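Local coordinates for ankyrin repeat domain protein (Legionella pneumophila subsp. pneumophila, PDB 6MCA) that acts as a bacterial effector that interacts with the host LARP7 component of the 7SK snRNP complex and probably carries a cysteine protease-like domain, at residues 154-159 and 411-416; 205-210 and 384-389; 390-395 and 434-439; 428-433 and 472-477; 447-452 and 466-471. One frame throughout, in Å; residues are numbered along the deposited sequence.

Contact 1: residues 154-159 and 411-416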
# COMPACT_ATOMS: atom_id res chain seq x y z
N ILE A 154 9.14 -1.94 1.40
CA ILE A 154 7.93 -2.47 2.01
C ILE A 154 7.97 -2.28 3.52
O ILE A 154 7.00 -1.82 4.14
CB ILE A 154 7.75 -3.95 1.64
CG1 ILE A 154 7.51 -4.10 0.14
CG2 ILE A 154 6.61 -4.57 2.44
CD1 ILE A 154 7.64 -5.53 -0.36
N ASN A 155 9.11 -2.62 4.14
CA ASN A 155 9.22 -2.52 5.59
C ASN A 155 9.13 -1.08 6.07
O ASN A 155 8.46 -0.79 7.07
CB ASN A 155 10.52 -3.17 6.07
CG ASN A 155 10.79 -2.94 7.54
OD1 ASN A 155 10.25 -3.64 8.40
ND2 ASN A 155 11.62 -1.95 7.84
N ALA A 156 9.79 -0.16 5.37
CA ALA A 156 9.76 1.24 5.78
C ALA A 156 8.36 1.82 5.65
O ALA A 156 7.89 2.54 6.55
CB ALA A 156 10.75 2.06 4.95
N LYS A 157 7.66 1.51 4.56
CA LYS A 157 6.29 2.00 4.40
C LYS A 157 5.38 1.41 5.48
O LYS A 157 4.57 2.14 6.08
CB LYS A 157 5.76 1.65 3.01
CG LYS A 157 6.40 2.45 1.88
CD LYS A 157 6.06 3.93 1.99
CE LYS A 157 4.56 4.16 1.85
NZ LYS A 157 4.20 5.57 2.17
N LEU A 158 5.50 0.11 5.74
CA LEU A 158 4.66 -0.53 6.74
C LEU A 158 4.92 0.04 8.13
O LEU A 158 3.98 0.23 8.91
CB LEU A 158 4.89 -2.04 6.73
CG LEU A 158 4.00 -2.88 7.66
CD1 LEU A 158 2.53 -2.68 7.32
CD2 LEU A 158 4.38 -4.35 7.58
N ILE A 159 6.18 0.34 8.44
CA ILE A 159 6.50 0.91 9.74
C ILE A 159 5.97 2.34 9.85
O ILE A 159 5.39 2.72 10.87
CB ILE A 159 8.01 0.85 10.00
CG1 ILE A 159 8.39 -0.52 10.56
CG2 ILE A 159 8.45 1.96 10.95
CD1 ILE A 159 9.86 -0.67 10.84
N ALA A 411 18.81 2.15 11.15
CA ALA A 411 18.98 2.87 12.40
C ALA A 411 18.14 4.15 12.42
O ALA A 411 17.56 4.50 13.45
CB ALA A 411 20.46 3.20 12.63
N ALA A 412 18.07 4.85 11.28
CA ALA A 412 17.21 6.03 11.20
C ALA A 412 15.75 5.66 11.41
O ALA A 412 15.01 6.36 12.12
CB ALA A 412 17.40 6.72 9.86
N ILE A 413 15.30 4.55 10.81
CA ILE A 413 13.92 4.11 10.99
C ILE A 413 13.64 3.77 12.45
O ILE A 413 12.60 4.15 13.01
CB ILE A 413 13.61 2.93 10.06
CG1 ILE A 413 13.77 3.34 8.59
CG2 ILE A 413 12.20 2.40 10.30
CD1 ILE A 413 13.70 2.18 7.62
N LEU A 414 14.57 3.05 13.09
CA LEU A 414 14.38 2.67 14.49
C LEU A 414 14.36 3.90 15.39
O LEU A 414 13.57 3.97 16.34
CB LEU A 414 15.48 1.71 14.93
CG LEU A 414 15.54 0.35 14.21
CD1 LEU A 414 16.73 -0.46 14.71
CD2 LEU A 414 14.25 -0.42 14.39
N GLY A 415 15.22 4.88 15.11
CA GLY A 415 15.20 6.11 15.88
C GLY A 415 13.91 6.88 15.70
O GLY A 415 13.39 7.47 16.65
N GLY A 416 13.38 6.89 14.48
CA GLY A 416 12.08 7.51 14.26
C GLY A 416 10.99 6.84 15.08
O GLY A 416 10.18 7.51 15.73
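Ile413 reaches across from helix 404-421 and lays its two branches against Ala156 and Ile159, side chains three residues apart on helix 147-162. The branches divide the work. CG2 of Ile413 meets Ile159, lying 3.8 Å from Ile159 CG2 and 3.9 Å from Ile159 CD1, so one methyl touches both arms of the partner. CD1 of Ile413 reaches instead to Ala156, where it lies 4.0 Å from Ala156 CB. This split follows from the torsions of Ile413: CG2 stands anti to the backbone N, while CG1 sits beside the backbone N (chi1 -62°) and an extended chi2 carries CD1 onward to the alanine. The two isoleucines cross obliquely. Ala156, ending at CB, lies where the backbones come nearest, Ala156 CA 7.3 Å from Ile413 CA. Every touching residue is buried and no hydrogen bond spans the two segments, so the contact is purely apolar. Strand 168-172 covers the site further: Ile171 touches Ala156 and Val169 touches Ile413. Cys395 of helix 373-399 also packs on Ile159. The result is apolar helix-to-helix packing at the join between helix 147-162 and the C-terminal helical bundle, with a beta-hairpin strand alongside.

Contact 2: residues 205-210 and 384-389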
# COMPACT_ATOMS: atom_id res chain seq x y z
N SER A 205 1.30 -17.16 12.15
CA SER A 205 2.25 -17.04 13.25
C SER A 205 1.89 -18.03 14.35
O SER A 205 0.71 -18.30 14.61
CB SER A 205 2.25 -15.62 13.80
OG SER A 205 3.25 -15.45 14.79
N TYR A 206 2.92 -18.58 15.00
CA TYR A 206 2.69 -19.45 16.15
C TYR A 206 1.94 -18.71 17.25
O TYR A 206 0.95 -19.21 17.81
CB TYR A 206 4.02 -19.99 16.68
CG TYR A 206 4.67 -21.03 15.79
CD1 TYR A 206 3.92 -22.01 15.17
CD2 TYR A 206 6.04 -21.02 15.58
CE1 TYR A 206 4.51 -22.96 14.36
CE2 TYR A 206 6.65 -21.96 14.77
CZ TYR A 206 5.88 -22.94 14.16
OH TYR A 206 6.48 -23.88 13.36
N SER A 207 2.37 -17.48 17.54
CA SER A 207 1.82 -16.68 18.63
C SER A 207 0.33 -16.39 18.48
O SER A 207 -0.27 -15.85 19.42
CB SER A 207 2.59 -15.36 18.74
OG SER A 207 2.64 -14.70 17.49
N THR A 208 -0.28 -16.73 17.35
CA THR A 208 -1.69 -16.48 17.12
C THR A 208 -2.51 -17.76 17.00
O THR A 208 -3.65 -17.72 16.53
CB THR A 208 -1.89 -15.61 15.87
OG1 THR A 208 -1.69 -16.42 14.70
CG2 THR A 208 -0.89 -14.46 15.86
N ARG A 209 -1.95 -18.90 17.42
CA ARG A 209 -2.68 -20.16 17.28
C ARG A 209 -3.99 -20.15 18.07
O ARG A 209 -4.98 -20.75 17.63
CB ARG A 209 -1.79 -21.34 17.70
CG ARG A 209 -1.78 -21.65 19.18
CD ARG A 209 -1.27 -23.06 19.44
NE ARG A 209 -2.34 -24.05 19.40
CZ ARG A 209 -2.80 -24.71 20.46
NH1 ARG A 209 -2.28 -24.47 21.66
NH2 ARG A 209 -3.78 -25.59 20.33
N HIS A 210 -4.02 -19.45 19.20
CA HIS A 210 -5.25 -19.36 19.99
C HIS A 210 -6.38 -18.65 19.25
O HIS A 210 -7.51 -18.66 19.73
CB HIS A 210 -4.98 -18.65 21.32
CG HIS A 210 -4.56 -17.22 21.16
ND1 HIS A 210 -3.25 -16.85 20.94
CD2 HIS A 210 -5.28 -16.07 21.21
CE1 HIS A 210 -3.19 -15.53 20.84
NE2 HIS A 210 -4.40 -15.04 21.01
N VAL A 384 -3.20 -5.55 14.75
CA VAL A 384 -2.42 -4.34 14.54
C VAL A 384 -1.17 -4.34 15.42
O VAL A 384 -0.07 -4.02 14.95
CB VAL A 384 -3.29 -3.09 14.80
CG1 VAL A 384 -2.43 -1.85 14.91
CG2 VAL A 384 -4.32 -2.93 13.68
N GLU A 385 -1.31 -4.72 16.70
CA GLU A 385 -0.14 -4.75 17.57
C GLU A 385 0.85 -5.81 17.13
O GLU A 385 2.08 -5.58 17.14
CB GLU A 385 -0.57 -4.97 19.02
CG GLU A 385 -1.29 -3.78 19.65
CD GLU A 385 -0.47 -2.50 19.60
OE1 GLU A 385 -0.90 -1.54 18.93
OE2 GLU A 385 0.61 -2.46 20.23
N TRP A 386 0.35 -6.99 16.72
CA TRP A 386 1.23 -8.03 16.22
C TRP A 386 2.00 -7.56 14.99
O TRP A 386 3.19 -7.85 14.85
CB TRP A 386 0.42 -9.29 15.89
CG TRP A 386 1.24 -10.39 15.28
CD1 TRP A 386 1.82 -11.43 15.94
CD2 TRP A 386 1.57 -10.55 13.90
NE1 TRP A 386 2.49 -12.23 15.05
CE2 TRP A 386 2.35 -11.71 13.79
CE3 TRP A 386 1.27 -9.83 12.74
CZ2 TRP A 386 2.85 -12.17 12.57
CZ3 TRP A 386 1.77 -10.28 11.53
CH2 TRP A 386 2.55 -11.44 11.46
N ASP A 387 1.34 -6.81 14.10
CA ASP A 387 2.02 -6.35 12.89
C ASP A 387 3.06 -5.29 13.22
O ASP A 387 4.14 -5.27 12.62
CB ASP A 387 1.00 -5.82 11.88
CG ASP A 387 1.47 -5.98 10.45
OD1 ASP A 387 2.03 -7.05 10.12
OD2 ASP A 387 1.27 -5.05 9.65
N LYS A 388 2.75 -4.39 14.16
CA LYS A 388 3.76 -3.45 14.65
C LYS A 388 5.01 -4.19 15.11
O LYS A 388 6.13 -3.89 14.65
CB LYS A 388 3.19 -2.62 15.81
CG LYS A 388 2.15 -1.58 15.43
CD LYS A 388 1.73 -0.79 16.66
CE LYS A 388 0.65 0.23 16.33
NZ LYS A 388 0.21 0.96 17.55
N ASP A 389 4.83 -5.16 16.01
CA ASP A 389 5.99 -5.88 16.54
C ASP A 389 6.69 -6.70 15.46
O ASP A 389 7.92 -6.84 15.50
CB ASP A 389 5.55 -6.77 17.70
CG ASP A 389 5.15 -5.97 18.93
OD1 ASP A 389 5.80 -4.93 19.20
OD2 ASP A 389 4.19 -6.37 19.62
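This is a contact between an aromatic side chain and a loop, in which Trp386 of the long helix 373-399 presents its indole to the turn that follows helix 188-202. Three residues of the turn meet the ring, two at its edge and one over a face. Ser205 and Ser207 stand at the ring edge, near its plane. The nitrogen Trp386 NE1 lies 3.3 Å from Ser205 OG and 3.5 Å from Ser207 OG. The two hydroxyls are themselves hydrogen-bonded, with Ser205 OG 2.9 Å from Ser207 OG, which makes them a linked polar pair beside the indole nitrogen. Ser205 also adds an apolar touch, its CB coming within 3.7 Å of Trp386 CZ2. The face is met by a methyl group: Thr208 CG2 is 4.1 Å from Trp386 CD1, and the two side chains cross at about a right angle. Trp386 reaches the turn because CG stands anti to the backbone N (chi1 177°), and chi2 near 94° stands the ring roughly perpendicular to the plane of CA, CB and CG. Thr208 turns its hydroxyl elsewhere, toward the carbonyl oxygen of Phe202, leaving the methyl to meet the indole. The ring of Phe202, at the end of helix 188-202, meets Trp386 edge-to-face, and Arg201 touches it as well. Nearby, His210 NE2 is hydrogen-bonded to Glu382, a second tie between the turn and helix 373-399, while Asp387, next to Trp386 in the helix, is salt-bridged to Arg162 of helix 147-162 and packs on Ser198 of helix 188-202.

Contact 3: residues 390-395 and 434-439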
# COMPACT_ATOMS: atom_id res chain seq x y z
N ARG A 390 5.94 -7.22 14.48
CA ARG A 390 6.55 -7.99 13.40
C ARG A 390 7.46 -7.11 12.55
O ARG A 390 8.57 -7.51 12.20
CB ARG A 390 5.46 -8.64 12.55
CG ARG A 390 5.98 -9.58 11.46
CD ARG A 390 6.07 -8.89 10.10
NE ARG A 390 4.77 -8.48 9.59
CZ ARG A 390 4.54 -8.12 8.33
NH1 ARG A 390 5.53 -8.11 7.45
NH2 ARG A 390 3.31 -7.77 7.95
N ALA A 391 6.98 -5.92 12.19
CA ALA A 391 7.81 -5.01 11.40
C ALA A 391 9.05 -4.57 12.18
O ALA A 391 10.15 -4.51 11.62
CB ALA A 391 6.98 -3.80 10.97
N LEU A 392 8.88 -4.28 13.47
CA LEU A 392 10.03 -3.92 14.30
C LEU A 392 11.05 -5.05 14.35
O LEU A 392 12.26 -4.81 14.23
CB LEU A 392 9.57 -3.54 15.70
CG LEU A 392 10.65 -3.10 16.69
CD1 LEU A 392 11.47 -1.97 16.12
CD2 LEU A 392 10.02 -2.69 18.01
N ASP A 393 10.58 -6.29 14.51
CA ASP A 393 11.48 -7.44 14.55
C ASP A 393 12.18 -7.64 13.22
O ASP A 393 13.36 -8.01 13.18
CB ASP A 393 10.71 -8.70 14.95
CG ASP A 393 10.23 -8.66 16.38
OD1 ASP A 393 10.69 -7.78 17.14
OD2 ASP A 393 9.39 -9.51 16.75
N GLU A 394 11.47 -7.41 12.11
CA GLU A 394 12.10 -7.49 10.79
C GLU A 394 13.25 -6.50 10.69
O GLU A 394 14.35 -6.85 10.22
CB GLU A 394 11.07 -7.22 9.70
CG GLU A 394 10.31 -8.45 9.22
CD GLU A 394 9.33 -8.13 8.11
OE1 GLU A 394 9.09 -6.93 7.85
OE2 GLU A 394 8.79 -9.08 7.50
N CYS A 395 13.02 -5.26 11.12
CA CYS A 395 14.09 -4.26 11.08
C CYS A 395 15.28 -4.68 11.94
O CYS A 395 16.43 -4.60 11.50
CB CYS A 395 13.55 -2.90 11.54
SG CYS A 395 13.12 -1.79 10.20
N GLU A 434 13.43 -0.85 24.49
CA GLU A 434 14.57 -1.68 24.84
C GLU A 434 15.13 -2.38 23.61
O GLU A 434 16.35 -2.38 23.37
CB GLU A 434 14.16 -2.71 25.90
CG GLU A 434 15.30 -3.20 26.78
CD GLU A 434 15.67 -2.20 27.86
OE1 GLU A 434 16.68 -1.49 27.69
OE2 GLU A 434 14.94 -2.12 28.87
N LYS A 435 14.24 -2.99 22.81
CA LYS A 435 14.65 -3.61 21.55
C LYS A 435 15.44 -2.64 20.68
O LYS A 435 16.47 -3.00 20.10
CB LYS A 435 13.43 -4.11 20.79
CG LYS A 435 12.82 -5.40 21.30
CD LYS A 435 11.79 -5.92 20.30
CE LYS A 435 10.88 -6.97 20.90
NZ LYS A 435 9.76 -7.32 19.98
N ILE A 436 14.97 -1.39 20.59
CA ILE A 436 15.60 -0.42 19.69
C ILE A 436 16.92 0.07 20.27
O ILE A 436 17.92 0.20 19.55
CB ILE A 436 14.63 0.74 19.42
CG1 ILE A 436 13.42 0.25 18.62
CG2 ILE A 436 15.34 1.87 18.68
CD1 ILE A 436 12.21 1.15 18.72
N LEU A 437 16.95 0.36 21.58
CA LEU A 437 18.16 0.86 22.22
C LEU A 437 19.26 -0.19 22.24
O LEU A 437 20.44 0.18 22.36
CB LEU A 437 17.85 1.31 23.65
CG LEU A 437 17.04 2.60 23.78
CD1 LEU A 437 16.67 2.85 25.23
CD2 LEU A 437 17.80 3.77 23.20
N ASN A 438 18.92 -1.47 22.13
CA ASN A 438 19.96 -2.48 21.92
C ASN A 438 20.83 -2.15 20.72
O ASN A 438 22.03 -2.47 20.71
CB ASN A 438 19.33 -3.86 21.75
CG ASN A 438 19.42 -4.71 23.00
OD1 ASN A 438 19.80 -4.22 24.06
ND2 ASN A 438 19.09 -5.99 22.88
N ILE A 439 20.27 -1.51 19.70
CA ILE A 439 21.00 -1.15 18.50
C ILE A 439 21.47 0.30 18.53
O ILE A 439 22.60 0.60 18.15
CB ILE A 439 20.12 -1.42 17.25
CG1 ILE A 439 19.91 -2.92 17.07
CG2 ILE A 439 20.75 -0.80 16.01
CD1 ILE A 439 19.02 -3.27 15.89
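Leu392 holds CG anti to its own backbone N (chi1 -179°), which swings CD1 toward Ile436, while Lys435 has CG beside the backbone N (chi1 -77°) and a fully extended chain beyond it that delivers NZ to Asp393. The two helical segments run nearly parallel, at 14°, with their axes 11.0 Å apart, a separation that side chains must bridge. In the apolar layer, Leu392 CD1 lies 3.9 Å from Ile436 CG1 and 4.1 Å from Ile436 CD1, the two side chains meeting almost at a right angle. Leu414 of the intervening helix 404-421 touches both and extends the apolar layer. On the more exposed flank, Lys435 NZ donates to Asp393 OD1 at 3.0 Å, forming a salt bridge on the syn lone pair. The other oxygen is more distant, with Asp393 OD2 3.9 Å from Lys435 NZ, so the grip is one-sided rather than shared. The aliphatic part of the lysine also serves, since Lys435 CD sits 4.3 Å from Leu392 CD2. Chemically, then, a buried leucine-isoleucine contact is flanked by an ion pair between partly exposed residues, where each charge would probably help keep the other ionised.

Contact 4: residues 428-433 and 472-477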
# COMPACT_ATOMS: atom_id res chain seq x y z
N ARG A 428 4.53 -1.77 26.84
CA ARG A 428 4.82 -2.33 25.53
C ARG A 428 5.74 -1.41 24.73
O ARG A 428 6.68 -1.87 24.08
CB ARG A 428 3.52 -2.59 24.77
CG ARG A 428 2.50 -3.42 25.54
N HIS A 429 5.47 -0.10 24.79
CA HIS A 429 6.37 0.86 24.18
C HIS A 429 7.75 0.80 24.82
O HIS A 429 8.76 1.00 24.13
CB HIS A 429 5.80 2.28 24.30
CG HIS A 429 4.53 2.48 23.53
ND1 HIS A 429 4.01 3.73 23.26
CD2 HIS A 429 3.67 1.60 22.97
CE1 HIS A 429 2.90 3.61 22.57
NE2 HIS A 429 2.66 2.32 22.38
N LEU A 430 7.82 0.51 26.12
CA LEU A 430 9.12 0.39 26.78
C LEU A 430 9.87 -0.86 26.32
O LEU A 430 11.09 -0.83 26.17
CB LEU A 430 8.94 0.39 28.30
CG LEU A 430 8.93 1.77 28.96
CD1 LEU A 430 8.43 1.68 30.39
CD2 LEU A 430 10.31 2.40 28.91
N GLU A 431 9.15 -1.96 26.08
CA GLU A 431 9.79 -3.14 25.52
C GLU A 431 10.32 -2.87 24.12
O GLU A 431 11.45 -3.26 23.78
CB GLU A 431 8.80 -4.31 25.50
CG GLU A 431 8.29 -4.72 26.88
CD GLU A 431 7.10 -5.66 26.81
OE1 GLU A 431 6.48 -5.90 27.86
OE2 GLU A 431 6.79 -6.15 25.70
N ARG A 432 9.52 -2.20 23.29
CA ARG A 432 10.00 -1.81 21.96
C ARG A 432 11.21 -0.88 22.06
O ARG A 432 12.16 -0.99 21.27
CB ARG A 432 8.88 -1.15 21.17
CG ARG A 432 7.64 -2.01 21.00
CD ARG A 432 6.73 -1.46 19.91
NE ARG A 432 5.55 -2.29 19.72
CZ ARG A 432 4.30 -1.89 19.95
NH1 ARG A 432 4.07 -0.65 20.37
NH2 ARG A 432 3.29 -2.72 19.75
N ALA A 433 11.20 0.02 23.04
CA ALA A 433 12.32 0.93 23.23
C ALA A 433 13.58 0.19 23.65
O ALA A 433 14.68 0.54 23.24
CB ALA A 433 11.96 2.00 24.26
N LEU A 472 15.00 6.91 28.19
CA LEU A 472 16.40 6.55 28.36
C LEU A 472 16.71 6.24 29.82
O LEU A 472 17.49 5.32 30.11
CB LEU A 472 17.30 7.68 27.85
CG LEU A 472 17.37 7.88 26.34
CD1 LEU A 472 18.33 9.02 26.00
CD2 LEU A 472 17.78 6.60 25.64
N ASP A 473 16.11 6.98 30.75
CA ASP A 473 16.38 6.72 32.16
C ASP A 473 15.73 5.42 32.62
O ASP A 473 16.32 4.68 33.42
CB ASP A 473 15.92 7.89 33.02
CG ASP A 473 16.70 7.99 34.32
OD1 ASP A 473 17.92 8.27 34.27
OD2 ASP A 473 16.10 7.78 35.40
N ASP A 474 14.51 5.13 32.15
CA ASP A 474 13.86 3.88 32.54
C ASP A 474 14.54 2.65 31.96
O ASP A 474 14.24 1.53 32.40
CB ASP A 474 12.38 3.88 32.12
CG ASP A 474 11.71 5.22 32.30
OD1 ASP A 474 10.93 5.62 31.42
OD2 ASP A 474 11.98 5.88 33.33
N CYS A 475 15.45 2.82 31.00
CA CYS A 475 16.23 1.71 30.46
C CYS A 475 17.66 1.70 30.98
O CYS A 475 18.50 0.97 30.45
CB CYS A 475 16.22 1.77 28.93
SG CYS A 475 14.59 1.55 28.19
N GLY A 476 17.95 2.50 32.01
CA GLY A 476 19.27 2.53 32.61
C GLY A 476 20.31 3.18 31.74
O GLY A 476 21.40 2.63 31.55
N ILE A 477 20.01 4.37 31.22
CA ILE A 477 20.87 5.05 30.26
C ILE A 477 20.94 6.52 30.64
O ILE A 477 19.91 7.21 30.64
CB ILE A 477 20.37 4.89 28.82
CG1 ILE A 477 20.62 3.47 28.34
CG2 ILE A 477 21.05 5.90 27.90
CD1 ILE A 477 20.36 3.27 26.88
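Van der Waals packing carries this surface contact, and on helix 427-440 Leu430 supplies most of it and makes the closest approaches. A single methyl does the touching: Leu430 CD2 lies 4.1 Å from Asp474 CB and equally 4.1 Å from Asp474 OD1, so it rests against the stem and one oxygen of the aspartate. The two side chains cross at about a right angle. The same methyl also approaches sulfur, with Leu430 CD2 4.4 Å from Cys475 SG, and thus sits over two consecutive residues. No hydrogen bond joins the two segments.

Backbone hydrogen bonds within 472-477 turn the chain just beyond these two residues. Gly476 N donates to Asp473 O at 3.1 Å, and Ile477 N reaches Leu472 O at 2.9 Å in a bond that is weak. With Gly476 at a positive phi of 71°, this pair of bonds has the pattern of a Schellman motif, which turns the chain away after the last helix of the protein.

Around the contact, Leu437 of helix 427-440 receives Leu472, Cys475 and Ile477, while Asp474 also touches His424 in the loop that precedes that helix. Helix 427-440 is tied in turn to helix 373-399, where Arg432 makes salt bridges to Glu385 and Asp389. The end of helix 463-474 therefore packs on a helix that is itself held by charge to a more central one.

Contact 5: residues 447-452 and 466-471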
# COMPACT_ATOMS: atom_id res chain seq x y z
N TYR A 447 25.08 8.24 17.21
CA TYR A 447 24.87 9.56 16.62
C TYR A 447 23.40 9.83 16.37
O TYR A 447 22.92 10.95 16.60
CB TYR A 447 25.68 9.72 15.33
CG TYR A 447 25.29 8.82 14.16
CD1 TYR A 447 25.93 7.61 13.96
CD2 TYR A 447 24.32 9.21 13.24
CE1 TYR A 447 25.59 6.79 12.89
CE2 TYR A 447 23.98 8.40 12.17
CZ TYR A 447 24.62 7.19 12.00
OH TYR A 447 24.29 6.38 10.94
N VAL A 448 22.64 8.80 15.95
CA VAL A 448 21.20 8.96 15.80
C VAL A 448 20.61 9.59 17.05
O VAL A 448 20.13 10.74 17.03
CB VAL A 448 20.53 7.61 15.49
CG1 VAL A 448 19.01 7.75 15.50
CG2 VAL A 448 21.00 7.08 14.15
N LEU A 449 20.69 8.88 18.18
CA LEU A 449 20.23 9.43 19.45
C LEU A 449 20.82 10.80 19.69
O LEU A 449 20.09 11.75 20.04
CB LEU A 449 20.58 8.48 20.59
CG LEU A 449 19.65 7.27 20.76
CD1 LEU A 449 20.16 6.35 21.86
CD2 LEU A 449 18.22 7.72 21.05
N SER A 450 22.13 10.95 19.46
CA SER A 450 22.78 12.24 19.62
C SER A 450 21.99 13.34 18.93
O SER A 450 21.53 14.30 19.57
CB SER A 450 24.21 12.18 19.07
OG SER A 450 25.04 11.35 19.87
N SER A 451 21.75 13.16 17.63
CA SER A 451 21.01 14.16 16.86
C SER A 451 19.71 14.52 17.57
O SER A 451 19.43 15.70 17.83
CB SER A 451 20.73 13.64 15.45
OG SER A 451 19.52 14.17 14.94
N TYR A 452 18.92 13.51 17.94
CA TYR A 452 17.66 13.77 18.62
C TYR A 452 17.90 14.59 19.88
O TYR A 452 17.31 15.66 20.06
CB TYR A 452 16.94 12.46 18.93
CG TYR A 452 16.19 11.89 17.75
CD1 TYR A 452 14.96 12.41 17.38
CD2 TYR A 452 16.71 10.84 17.01
CE1 TYR A 452 14.27 11.90 16.29
CE2 TYR A 452 16.02 10.32 15.93
CZ TYR A 452 14.80 10.85 15.57
OH TYR A 452 14.12 10.34 14.50
N ASN A 466 11.55 15.41 26.26
CA ASN A 466 11.37 15.03 27.66
C ASN A 466 10.98 13.56 27.77
O ASN A 466 11.51 12.82 28.62
CB ASN A 466 10.31 15.92 28.31
CG ASN A 466 10.42 15.95 29.82
OD1 ASN A 466 9.48 15.58 30.52
ND2 ASN A 466 11.56 16.39 30.32
N ASN A 467 10.06 13.11 26.91
CA ASN A 467 9.67 11.70 26.91
C ASN A 467 10.85 10.80 26.56
O ASN A 467 11.00 9.71 27.13
CB ASN A 467 8.52 11.48 25.93
CG ASN A 467 8.18 10.01 25.76
OD1 ASN A 467 7.41 9.44 26.53
ND2 ASN A 467 8.74 9.39 24.73
N LEU A 468 11.71 11.25 25.65
CA LEU A 468 12.89 10.47 25.28
C LEU A 468 13.87 10.38 26.44
O LEU A 468 14.45 9.31 26.68
CB LEU A 468 13.56 11.09 24.05
CG LEU A 468 14.97 10.60 23.72
CD1 LEU A 468 14.94 9.16 23.22
CD2 LEU A 468 15.64 11.51 22.70
N LEU A 469 14.09 11.48 27.15
CA LEU A 469 14.94 11.44 28.34
C LEU A 469 14.39 10.47 29.38
O LEU A 469 15.13 9.67 29.96
CB LEU A 469 15.09 12.84 28.93
CG LEU A 469 15.93 13.83 28.12
CD1 LEU A 469 15.80 15.23 28.70
CD2 LEU A 469 17.38 13.39 28.10
N LYS A 470 13.08 10.54 29.62
CA LYS A 470 12.45 9.61 30.55
C LYS A 470 12.66 8.16 30.11
O LYS A 470 13.06 7.31 30.91
CB LYS A 470 10.95 9.92 30.67
CG LYS A 470 10.65 11.27 31.30
CD LYS A 470 9.40 11.20 32.17
CE LYS A 470 8.41 12.29 31.80
NZ LYS A 470 9.00 13.65 31.94
N ILE A 471 12.42 7.87 28.83
CA ILE A 471 12.60 6.52 28.31
C ILE A 471 14.03 6.05 28.51
O ILE A 471 14.28 4.92 28.96
CB ILE A 471 12.19 6.46 26.82
CG1 ILE A 471 10.67 6.50 26.68
CG2 ILE A 471 12.76 5.21 26.16
CD1 ILE A 471 10.20 6.40 25.24
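Two consecutive helices, 447-458 and 463-474, joined by a short loop, pack obliquely here as a loose helical hairpin, their backbones coming nearest where Tyr452 CA lies 8.8 Å from Leu468 CA. Only four residues separate the helices in the chain, and the contact is the apolar seam between them, within the C-terminal helical region. Leu468 is the central residue and uses both of its methyls. One methyl goes to Leu449, Leu468 CD1 standing 4.2 Å from Leu449 CD2, with the two side chains inclined to each other. The other goes to the tyrosine, Leu468 CD2 lying 4.1 Å from Tyr452 CB. Leu449 and Tyr452 are three residues apart, so they form one stripe along helix 447-458, and the forked end of Leu468 spans it. This placement depends on CG of Leu468 standing anti to its backbone N (chi1 167°), which sends the fork toward the neighbouring helix.

Tyr452 offers only the root of its side chain to Leu468. Its CG lies beside the backbone N (chi1 -81°), and the ring is carried off toward helix 404-421, where it meets the ring of Phe419 with the planes about 35° apart. Phe419 also touches Leu468, so one aromatic residue backs both sides of the seam. Leu418 of the same helix packs on Leu449. On the second helix, Asn467 is hydrogen-bonded through its side chain to the backbone of Cys422 and His424. Within helix 447-458 the tyrosine ring is met at its edge, in its own plane, by a methyl: Val448 CG1 lies 4.0 Å from Tyr452 CE2.

Overall arrangement
All five contacts involve the C-terminal helices, two of them joining these to earlier parts of the chain, and they show how a bundle grows by sharing members. Contacts 2 and 3 use adjoining segments of helix 373-399. Contacts 1 and 3 have centres 10 Å apart. Contacts 3 and 4 share helix 427-440, and contacts 4 and 5 share helix 463-474, at 12 and 11 Å between centres. Contacts 3 and 5 touch where Leu437 CD2 lies 3.7 Å from Leu449 CD1. Arg432 links contact 4 to contact 2, although their centres are 22 Å apart. Contacts 2 and 5 are the most distant pair, about 29 Å between centres. What the contacts have in common is packing between helices and loops.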